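Local coordinates for ORF10 (Moritella marina, PDB 6RIW), which is the ketosynthase-chain length factor didomain of a polyunsaturated fatty acid synthase and probably takes part in lengthening acyl chains held on acyl carrier protein, at residues N496-L501 with Q738-E743; S668-V673 with A878-S883; P552-M557 with A646-A651. One frame throughout, in Å; residues are numbered along the deposited sequence.

Contact 1 of 3, residues N496-L501 with Q738-E743; sequences NTFREL and QWLVGE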
loop_
_atom_site.group_PDB
_atom_site.type_symbol
_atom_site.label_atom_id
_atom_site.label_comp_id
_atom_site.label_asym_id
_atom_site.label_seq_id
_atom_site.Cartn_x
_atom_site.Cartn_y
_atom_site.Cartn_z
ATOM N N ASN A 496 -7.769 -19.123 24.044
ATOM C CA ASN A 496 -7.285 -17.866 23.480
ATOM C C ASN A 496 -5.778 -17.753 23.692
ATOM O O ASN A 496 -5.167 -18.489 24.479
ATOM C CB ASN A 496 -8.002 -16.653 24.106
ATOM C CG ASN A 496 -7.713 -16.512 25.604
ATOM O OD1 ASN A 496 -6.586 -16.216 26.011
ATOM N ND2 ASN A 496 -8.728 -16.724 26.419
ATOM N N THR A 497 -5.183 -16.781 22.998
ATOM C CA THR A 497 -3.759 -16.495 23.091
ATOM C C THR A 497 -3.477 -15.198 23.850
ATOM O O THR A 497 -2.432 -14.576 23.630
ATOM C CB THR A 497 -3.163 -16.404 21.693
ATOM O OG1 THR A 497 -3.986 -15.522 20.928
ATOM C CG2 THR A 497 -3.161 -17.786 21.033
ATOM N N PHE A 498 -4.392 -14.763 24.713
ATOM C CA PHE A 498 -4.239 -13.460 25.358
ATOM C C PHE A 498 -3.173 -13.516 26.445
ATOM O O PHE A 498 -3.127 -14.459 27.243
ATOM C CB PHE A 498 -5.573 -12.993 25.919
ATOM C CG PHE A 498 -6.632 -12.824 24.855
ATOM C CD1 PHE A 498 -6.283 -12.451 23.576
ATOM C CD2 PHE A 498 -7.961 -13.056 25.132
ATOM C CE1 PHE A 498 -7.247 -12.294 22.587
ATOM C CE2 PHE A 498 -8.919 -12.914 24.153
ATOM C CZ PHE A 498 -8.563 -12.528 22.882
ATOM N N ARG A 499 -2.282 -12.527 26.444
ATOM C CA ARG A 499 -1.134 -12.520 27.352
ATOM C C ARG A 499 -0.779 -11.075 27.662
ATOM O O ARG A 499 -1.251 -10.142 27.004
ATOM C CB ARG A 499 0.075 -13.240 26.747
ATOM C CG ARG A 499 0.477 -12.672 25.348
ATOM C CD ARG A 499 1.945 -12.942 24.998
ATOM N NE ARG A 499 2.853 -12.286 25.935
ATOM C CZ ARG A 499 4.149 -12.588 26.037
ATOM N NH1 ARG A 499 4.673 -13.531 25.262
ATOM N NH2 ARG A 499 4.921 -11.946 26.899
ATOM N N GLU A 500 0.078 -10.885 28.661
ATOM C CA GLU A 500 0.520 -9.519 28.902
ATOM C C GLU A 500 1.543 -9.095 27.849
ATOM O O GLU A 500 2.142 -9.915 27.146
ATOM C CB GLU A 500 1.098 -9.383 30.315
ATOM C CG GLU A 500 0.119 -9.807 31.401
ATOM C CD GLU A 500 -1.068 -8.866 31.616
ATOM O OE1 GLU A 500 -1.087 -7.717 31.095
ATOM O OE2 GLU A 500 -2.016 -9.299 32.317
ATOM N N LEU A 501 1.735 -7.789 27.749
ATOM C CA LEU A 501 2.625 -7.227 26.738
ATOM C C LEU A 501 4.045 -7.779 26.876
ATOM O O LEU A 501 4.621 -7.697 27.958
ATOM C CB LEU A 501 2.645 -5.703 26.894
ATOM C CG LEU A 501 3.559 -4.979 25.894
ATOM C CD1 LEU A 501 2.865 -4.863 24.565
ATOM C CD2 LEU A 501 3.912 -3.577 26.421
ATOM N N GLN A 738 -15.910 -3.362 23.956
ATOM C CA GLN A 738 -14.512 -2.974 23.802
ATOM C C GLN A 738 -13.845 -3.946 22.841
ATOM O O GLN A 738 -14.233 -5.120 22.771
ATOM C CB GLN A 738 -13.762 -2.985 25.158
ATOM C CG GLN A 738 -14.349 -2.008 26.166
ATOM C CD GLN A 738 -13.719 -2.105 27.536
ATOM O OE1 GLN A 738 -13.206 -3.157 27.939
ATOM N NE2 GLN A 738 -13.768 -1.003 28.271
ATOM N N TRP A 739 -12.826 -3.468 22.118
ATOM C CA TRP A 739 -12.116 -4.323 21.165
ATOM C C TRP A 739 -10.903 -4.986 21.825
ATOM O O TRP A 739 -10.330 -4.477 22.797
ATOM C CB TRP A 739 -11.688 -3.543 19.908
ATOM C CG TRP A 739 -10.775 -2.361 20.150
ATOM C CD1 TRP A 739 -11.152 -1.087 20.491
ATOM C CD2 TRP A 739 -9.341 -2.344 20.046
ATOM N NE1 TRP A 739 -10.038 -0.280 20.614
ATOM C CE2 TRP A 739 -8.916 -1.025 20.349
ATOM C CE3 TRP A 739 -8.378 -3.313 19.725
ATOM C CZ2 TRP A 739 -7.571 -0.658 20.360
ATOM C CZ3 TRP A 739 -7.047 -2.949 19.715
ATOM C CH2 TRP A 739 -6.654 -1.617 20.025
ATOM N N LEU A 740 -10.536 -6.157 21.307
ATOM C CA LEU A 740 -9.445 -6.949 21.870
ATOM C C LEU A 740 -8.179 -6.845 21.025
ATOM O O LEU A 740 -8.229 -6.931 19.788
ATOM C CB LEU A 740 -9.866 -8.421 21.979
ATOM C CG LEU A 740 -10.998 -8.722 22.956
ATOM C CD1 LEU A 740 -11.709 -10.028 22.529
ATOM C CD2 LEU A 740 -10.386 -8.838 24.355
ATOM N N VAL A 741 -7.038 -6.683 21.697
ATOM C CA VAL A 741 -5.757 -6.552 20.994
ATOM C C VAL A 741 -5.319 -7.914 20.459
ATOM O O VAL A 741 -5.376 -8.932 21.167
ATOM C CB VAL A 741 -4.688 -5.967 21.937
ATOM C CG1 VAL A 741 -3.314 -6.063 21.308
ATOM C CG2 VAL A 741 -5.009 -4.494 22.304
ATOM N N GLY A 742 -4.887 -7.944 19.198
ATOM C CA GLY A 742 -4.282 -9.141 18.637
ATOM C C GLY A 742 -3.412 -8.764 17.468
ATOM O O GLY A 742 -3.514 -7.654 16.940
ATOM N N GLU A 743 -2.541 -9.692 17.065
ATOM C CA GLU A 743 -1.725 -9.429 15.883
ATOM C C GLU A 743 -1.250 -10.743 15.277
ATOM O O GLU A 743 -1.336 -11.806 15.905
ATOM C CB GLU A 743 -0.523 -8.523 16.213
ATOM C CG GLU A 743 0.490 -9.147 17.173
ATOM C CD GLU A 743 1.595 -8.157 17.575
ATOM O OE1 GLU A 743 1.693 -7.085 16.938
ATOM O OE2 GLU A 743 2.372 -8.440 18.528
#
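F498 makes the whole of one side of this contact: from 496-501 its ring alone meets L740 and V741. No hydrogen bond spans the two segments, and about 110 Å² is buried in all. F498 CZ lies 4.0 Å from L740 CD1, with the two side chains crossing at about a right angle. The neighbouring ring atom, F498 CE1, comes within 4.1 Å of V741 O. Thus V741 offers its backbone carbonyl to the phenyl ring, while its own side chain packs on I702 of helix 699-706. Both L740 CD1 and V741 O approach the ring obliquely.

An Asx turn braces the backbone beside the phenyl. N496 OD1 accepts a bond from F498 N at 2.9 Å, with an N-H...O angle of 158°. The same asparagine lays its CB over one ring face, 3.7 Å above the plane and toward the rim. F498 CG is turned beside its backbone N (chi1 -61°), which lays the ring alongside that CB.

In the fold, this is a loop following helix 484-492 packed against the start of strand 741-752. That strand runs antiparallel to strands 469-478 and 687-694 of the second, chain-length-factor half, which has the thiolase-like fold. Helix 831-834 and the residues just after it touch both segments: T497 makes a backbone bond with N833, and L740 makes one with H836.

Contact 2 of 3, residues S668-V673 with A878-S883; sequences SVYRCV and AHLILS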
loop_
_atom_site.group_PDB
_atom_site.type_symbol
_atom_site.label_atom_id
_atom_site.label_comp_id
_atom_site.label_asym_id
_atom_site.label_seq_id
_atom_site.Cartn_x
_atom_site.Cartn_y
_atom_site.Cartn_z
ATOM N N SER A 668 -9.474 -5.671 3.731
ATOM C CA SER A 668 -8.376 -5.937 2.802
ATOM C C SER A 668 -8.402 -7.372 2.262
ATOM O O SER A 668 -8.263 -7.594 1.054
ATOM C CB SER A 668 -7.038 -5.681 3.498
ATOM O OG SER A 668 -6.859 -4.307 3.821
ATOM N N VAL A 669 -8.542 -8.361 3.147
ATOM C CA VAL A 669 -8.490 -9.757 2.707
ATOM C C VAL A 669 -9.679 -10.097 1.816
ATOM O O VAL A 669 -9.536 -10.819 0.821
ATOM C CB VAL A 669 -8.412 -10.706 3.916
ATOM C CG1 VAL A 669 -8.629 -12.179 3.455
ATOM C CG2 VAL A 669 -7.055 -10.580 4.618
ATOM N N TYR A 670 -10.874 -9.599 2.150
ATOM C CA TYR A 670 -12.034 -9.911 1.316
ATOM C C TYR A 670 -11.936 -9.252 -0.061
ATOM O O TYR A 670 -12.366 -9.844 -1.056
ATOM C CB TYR A 670 -13.324 -9.510 2.059
ATOM C CG TYR A 670 -13.465 -10.174 3.425
ATOM C CD1 TYR A 670 -12.995 -11.460 3.645
ATOM C CD2 TYR A 670 -14.048 -9.505 4.500
ATOM C CE1 TYR A 670 -13.110 -12.080 4.899
ATOM C CE2 TYR A 670 -14.168 -10.119 5.760
ATOM C CZ TYR A 670 -13.703 -11.400 5.942
ATOM O OH TYR A 670 -13.826 -11.996 7.189
ATOM N N ARG A 671 -11.345 -8.055 -0.161
ATOM C CA ARG A 671 -11.074 -7.513 -1.492
ATOM C C ARG A 671 -10.057 -8.365 -2.259
ATOM O O ARG A 671 -10.137 -8.448 -3.492
ATOM C CB ARG A 671 -10.594 -6.060 -1.411
ATOM C CG ARG A 671 -11.667 -5.062 -0.918
ATOM C CD ARG A 671 -12.807 -4.834 -1.933
ATOM N NE ARG A 671 -13.770 -3.840 -1.435
ATOM C CZ ARG A 671 -14.952 -3.586 -2.003
ATOM N NH1 ARG A 671 -15.755 -2.660 -1.479
ATOM N NH2 ARG A 671 -15.331 -4.249 -3.100
ATOM N N CYS A 672 -9.092 -8.983 -1.569
ATOM C CA CYS A 672 -8.169 -9.905 -2.243
ATOM C C CYS A 672 -8.894 -11.128 -2.775
ATOM O O CYS A 672 -8.558 -11.645 -3.852
ATOM C CB CYS A 672 -7.063 -10.363 -1.284
ATOM S SG CYS A 672 -5.823 -9.105 -0.906
ATOM N N VAL A 673 -9.842 -11.660 -2.005
ATOM C CA VAL A 673 -10.612 -12.807 -2.488
ATOM C C VAL A 673 -11.340 -12.441 -3.780
ATOM O O VAL A 673 -11.320 -13.189 -4.768
ATOM C CB VAL A 673 -11.577 -13.282 -1.390
ATOM C CG1 VAL A 673 -12.523 -14.366 -1.916
ATOM C CG2 VAL A 673 -10.788 -13.773 -0.150
ATOM N N ALA A 878 -18.749 -6.590 3.647
ATOM C CA ALA A 878 -18.412 -7.792 2.905
ATOM C C ALA A 878 -19.175 -8.963 3.507
ATOM O O ALA A 878 -19.349 -9.042 4.729
ATOM C CB ALA A 878 -16.898 -8.072 2.942
ATOM N N HIS A 879 -19.649 -9.861 2.652
ATOM C CA HIS A 879 -20.291 -11.084 3.124
ATOM C C HIS A 879 -19.816 -12.257 2.280
ATOM O O HIS A 879 -19.815 -12.176 1.044
ATOM C CB HIS A 879 -21.820 -10.959 3.060
ATOM C CG HIS A 879 -22.542 -11.744 4.119
ATOM N ND1 HIS A 879 -22.680 -11.306 5.423
ATOM C CD2 HIS A 879 -23.188 -12.935 4.050
ATOM C CE1 HIS A 879 -23.368 -12.204 6.112
ATOM N NE2 HIS A 879 -23.692 -13.200 5.300
ATOM N N LEU A 880 -19.406 -13.337 2.943
ATOM C CA LEU A 880 -18.858 -14.498 2.252
ATOM C C LEU A 880 -19.631 -15.742 2.651
ATOM O O LEU A 880 -20.097 -15.857 3.788
ATOM C CB LEU A 880 -17.383 -14.737 2.590
ATOM C CG LEU A 880 -16.381 -13.681 2.152
ATOM C CD1 LEU A 880 -16.343 -12.553 3.158
ATOM C CD2 LEU A 880 -14.988 -14.322 2.039
ATOM N N ILE A 881 -19.727 -16.683 1.721
ATOM C CA ILE A 881 -20.256 -18.017 2.009
ATOM C C ILE A 881 -19.151 -19.021 1.721
ATOM O O ILE A 881 -18.622 -19.054 0.607
ATOM C CB ILE A 881 -21.498 -18.350 1.159
ATOM C CG1 ILE A 881 -22.622 -17.327 1.370
ATOM C CG2 ILE A 881 -21.939 -19.776 1.455
ATOM C CD1 ILE A 881 -23.157 -17.269 2.832
ATOM N N LEU A 882 -18.799 -19.830 2.715
ATOM C CA LEU A 882 -17.842 -20.911 2.548
ATOM C C LEU A 882 -18.569 -22.232 2.755
ATOM O O LEU A 882 -19.552 -22.294 3.500
ATOM C CB LEU A 882 -16.692 -20.810 3.558
ATOM C CG LEU A 882 -15.530 -19.901 3.153
ATOM C CD1 LEU A 882 -15.985 -18.424 3.114
ATOM C CD2 LEU A 882 -14.360 -20.107 4.105
ATOM N N SER A 883 -18.079 -23.295 2.114
ATOM C CA SER A 883 -18.790 -24.568 2.205
ATOM C C SER A 883 -17.797 -25.705 2.378
ATOM O O SER A 883 -16.646 -25.622 1.940
ATOM C CB SER A 883 -19.694 -24.772 0.974
ATOM O OG SER A 883 -18.917 -25.034 -0.179
#
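Y670 meets A878 and L880 where helix 668-682 packs on strand 876-884, inside the layered alpha-beta architecture of the thiolase-like fold. The helix probably corresponds to the one that begins near the nucleophilic cysteine in active ketosynthases. Here it belongs to the chain-length-factor half.

The main interaction is CH-pi. L880 sends CD1 over the centre of the Y670 ring, 3.6 Å from the centroid and only 14° off the ring normal. Of the two methyls CD1 alone lies over the ring; L880 CD2 sits beyond its rim, 3.8 Å from Y670 CD1. Y670 CG stands anti to its carbonyl carbon (chi1 -57°), which sends the ring out from the helix to the strand.

The remaining contact is apolar packing. A878 points toward the helix and brings CB obliquely against the ring. A878 and L880 are two apart on the strand, so both lie on its helix-facing side; H879 between them points away and bonds Y822 and N869.

The tyrosine also packs on I868 of strand 865-870, which pairs with 876-884, and on S845 and I846 of helix 841-854. No hydrogen bond joins the two segments, and all three touching residues are buried. The methyl of A878 reaches the root of the ring as well: A878 CB lies 3.6 Å from Y670 CD2 and 4.0 Å from Y670 CB.

Contact 3 of 3, residues P552-M557 with A646-A651; sequences PQQLMM and ASRISA
Two helices of the chain-length-factor half, 552-567 and 642-653, pack side by side here through Q554 with R648 and M557 with I649. Their short segments run in roughly the same direction, at a signed angle of -39°, with the axes 10.2 Å apart at closest approach.

The polar part is a side-on grip. R648 gives two hydrogen bonds to one atom: NE to Q554 OE1 at 2.9 Å, and NH2 to the same Q554 OE1 at 3.1 Å. OE1 lies at the guanidinium edge, close to its plane. The NE bond arrives nearly along the amide C=O direction. The NH2 bond is more bent, and its donor is tilted out of the carbonyl plane. The amide and guanidinium planes stand 62° apart. R648 NH2 also bonds T638 OG1, and Q554 NE2 makes a weak bond to I641 O. A methionine in place of R648 would probably leave the buried Q554 OE1 without both of these donors and its amide less firmly held against turning.

Both helices lie against strand 576-581 of this thiolase-like half: M557 and A646 touch V580, and I649 touches V578. Helix 642-653 also reaches the ketosynthase half: S647 OG bonds G441 O, and K295 NZ bonds A651 O.

The apolar part rests on one methyl. M557 CG lies anti to the backbone N (chi1 168°), and a bend at chi2 carries the thioether across to the other helix. There M557 CE packs 3.6 Å from I649 CG1. On its other contact, M557 CE lies 4.2 Å from A646 CA, so it meets helix backbone, while the A646 CB points away from 552-557.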
loop_
_atom_site.group_PDB
_atom_site.type_symbol
_atom_site.label_atom_id
_atom_site.label_comp_id
_atom_site.label_asym_id
_atom_site.label_seq_id
_atom_site.Cartn_x
_atom_site.Cartn_y
_atom_site.Cartn_z
ATOM N N PRO A 552 9.804 -7.130 11.039
ATOM C CA PRO A 552 8.965 -8.326 11.255
ATOM C C PRO A 552 7.725 -8.389 10.386
ATOM O O PRO A 552 7.300 -9.501 10.064
ATOM C CB PRO A 552 8.606 -8.230 12.747
ATOM C CG PRO A 552 9.744 -7.465 13.350
ATOM C CD PRO A 552 10.160 -6.463 12.307
ATOM N N GLN A 553 7.140 -7.252 9.965
ATOM C CA GLN A 553 5.978 -7.324 9.067
ATOM C C GLN A 553 6.283 -8.173 7.829
ATOM O O GLN A 553 5.472 -9.014 7.413
ATOM C CB GLN A 553 5.524 -5.916 8.643
ATOM C CG GLN A 553 4.210 -5.924 7.792
ATOM C CD GLN A 553 3.894 -4.588 7.130
ATOM O OE1 GLN A 553 4.750 -3.980 6.482
ATOM N NE2 GLN A 553 2.645 -4.137 7.267
ATOM N N GLN A 554 7.457 -7.976 7.232
ATOM C CA GLN A 554 7.790 -8.727 6.025
ATOM C C GLN A 554 8.201 -10.161 6.350
ATOM O O GLN A 554 7.801 -11.093 5.647
ATOM C CB GLN A 554 8.879 -7.992 5.246
ATOM C CG GLN A 554 8.381 -6.619 4.736
ATOM C CD GLN A 554 8.985 -6.202 3.386
ATOM O OE1 GLN A 554 9.964 -6.790 2.908
ATOM N NE2 GLN A 554 8.391 -5.169 2.767
ATOM N N LEU A 555 8.956 -10.370 7.431
ATOM C CA LEU A 555 9.368 -11.736 7.764
ATOM C C LEU A 555 8.168 -12.611 8.114
ATOM O O LEU A 555 8.100 -13.779 7.711
ATOM C CB LEU A 555 10.355 -11.712 8.931
ATOM C CG LEU A 555 11.678 -11.034 8.579
ATOM C CD1 LEU A 555 12.480 -10.746 9.825
ATOM C CD2 LEU A 555 12.451 -11.909 7.625
ATOM N N MET A 556 7.224 -12.068 8.889
ATOM C CA MET A 556 6.034 -12.834 9.254
ATOM C C MET A 556 5.231 -13.230 8.029
ATOM O O MET A 556 4.764 -14.373 7.938
ATOM C CB MET A 556 5.144 -12.039 10.205
ATOM C CG MET A 556 5.730 -11.833 11.566
ATOM S SD MET A 556 5.247 -13.154 12.685
ATOM C CE MET A 556 3.496 -12.826 12.877
ATOM N N MET A 557 5.028 -12.286 7.092
ATOM C CA MET A 557 4.270 -12.583 5.879
ATOM C C MET A 557 4.985 -13.638 5.043
ATOM O O MET A 557 4.355 -14.544 4.481
ATOM C CB MET A 557 4.065 -11.305 5.051
ATOM C CG MET A 557 3.546 -11.565 3.621
ATOM S SD MET A 557 4.892 -11.738 2.396
ATOM C CE MET A 557 4.036 -12.593 1.070
ATOM N N ALA A 646 5.661 -9.106 -1.054
ATOM C CA ALA A 646 5.077 -10.023 -2.036
ATOM C C ALA A 646 6.129 -10.479 -3.045
ATOM O O ALA A 646 6.207 -11.669 -3.383
ATOM C CB ALA A 646 3.900 -9.356 -2.764
ATOM N N SER A 647 6.954 -9.542 -3.519
ATOM C CA SER A 647 8.044 -9.863 -4.452
ATOM C C SER A 647 9.021 -10.875 -3.885
ATOM O O SER A 647 9.586 -11.673 -4.642
ATOM C CB SER A 647 8.825 -8.596 -4.802
ATOM O OG SER A 647 8.023 -7.753 -5.595
ATOM N N ARG A 648 9.269 -10.842 -2.577
ATOM C CA ARG A 648 10.261 -11.756 -2.014
ATOM C C ARG A 648 9.800 -13.202 -2.122
ATOM O O ARG A 648 10.628 -14.111 -2.311
ATOM C CB ARG A 648 10.544 -11.412 -0.551
ATOM C CG ARG A 648 11.395 -10.161 -0.356
ATOM C CD ARG A 648 11.683 -9.955 1.124
ATOM N NE ARG A 648 11.741 -8.540 1.471
ATOM C CZ ARG A 648 12.825 -7.781 1.331
ATOM N NH1 ARG A 648 13.956 -8.307 0.856
ATOM N NH2 ARG A 648 12.778 -6.494 1.665
ATOM N N ILE A 649 8.490 -13.429 -2.001
ATOM C CA ILE A 649 7.935 -14.769 -2.197
ATOM C C ILE A 649 8.023 -15.166 -3.667
ATOM O O ILE A 649 8.469 -16.273 -3.999
ATOM C CB ILE A 649 6.487 -14.827 -1.672
ATOM C CG1 ILE A 649 6.497 -14.899 -0.148
ATOM C CG2 ILE A 649 5.708 -16.026 -2.294
ATOM C CD1 ILE A 649 7.206 -16.163 0.398
ATOM N N SER A 650 7.634 -14.257 -4.570
ATOM C CA SER A 650 7.762 -14.533 -6.008
ATOM C C SER A 650 9.204 -14.787 -6.419
ATOM O O SER A 650 9.458 -15.575 -7.344
ATOM C CB SER A 650 7.217 -13.371 -6.839
ATOM O OG SER A 650 5.863 -13.114 -6.508
ATOM N N ALA A 651 10.160 -14.110 -5.782
ATOM C CA ALA A 651 11.556 -14.365 -6.129
ATOM C C ALA A 651 12.023 -15.704 -5.567
ATOM O O ALA A 651 12.771 -16.433 -6.232
ATOM C CB ALA A 651 12.454 -13.221 -5.641
#

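How the contacts relate
All three contacts fall in the second, chain-length-factor half of the didomain. From the N terminus, 496-501 comes first and waits for 738-743, so contact 1 closes a loop with 236 residues between its segments. Contact 3 opens and closes inside that loop, pairing helices 552-567 and 642-653. Contact 2 opens at 668-673, still inside it, but closes at 878-883; contacts 1 and 2 therefore cross, and contacts 3 and 2 follow in series. Contact 1 ties a loop to strand 741-752, contact 2 a helix to strand 876-884, contact 3 helix to helix. None touches another: centres lie about 22 to 25 Å apart.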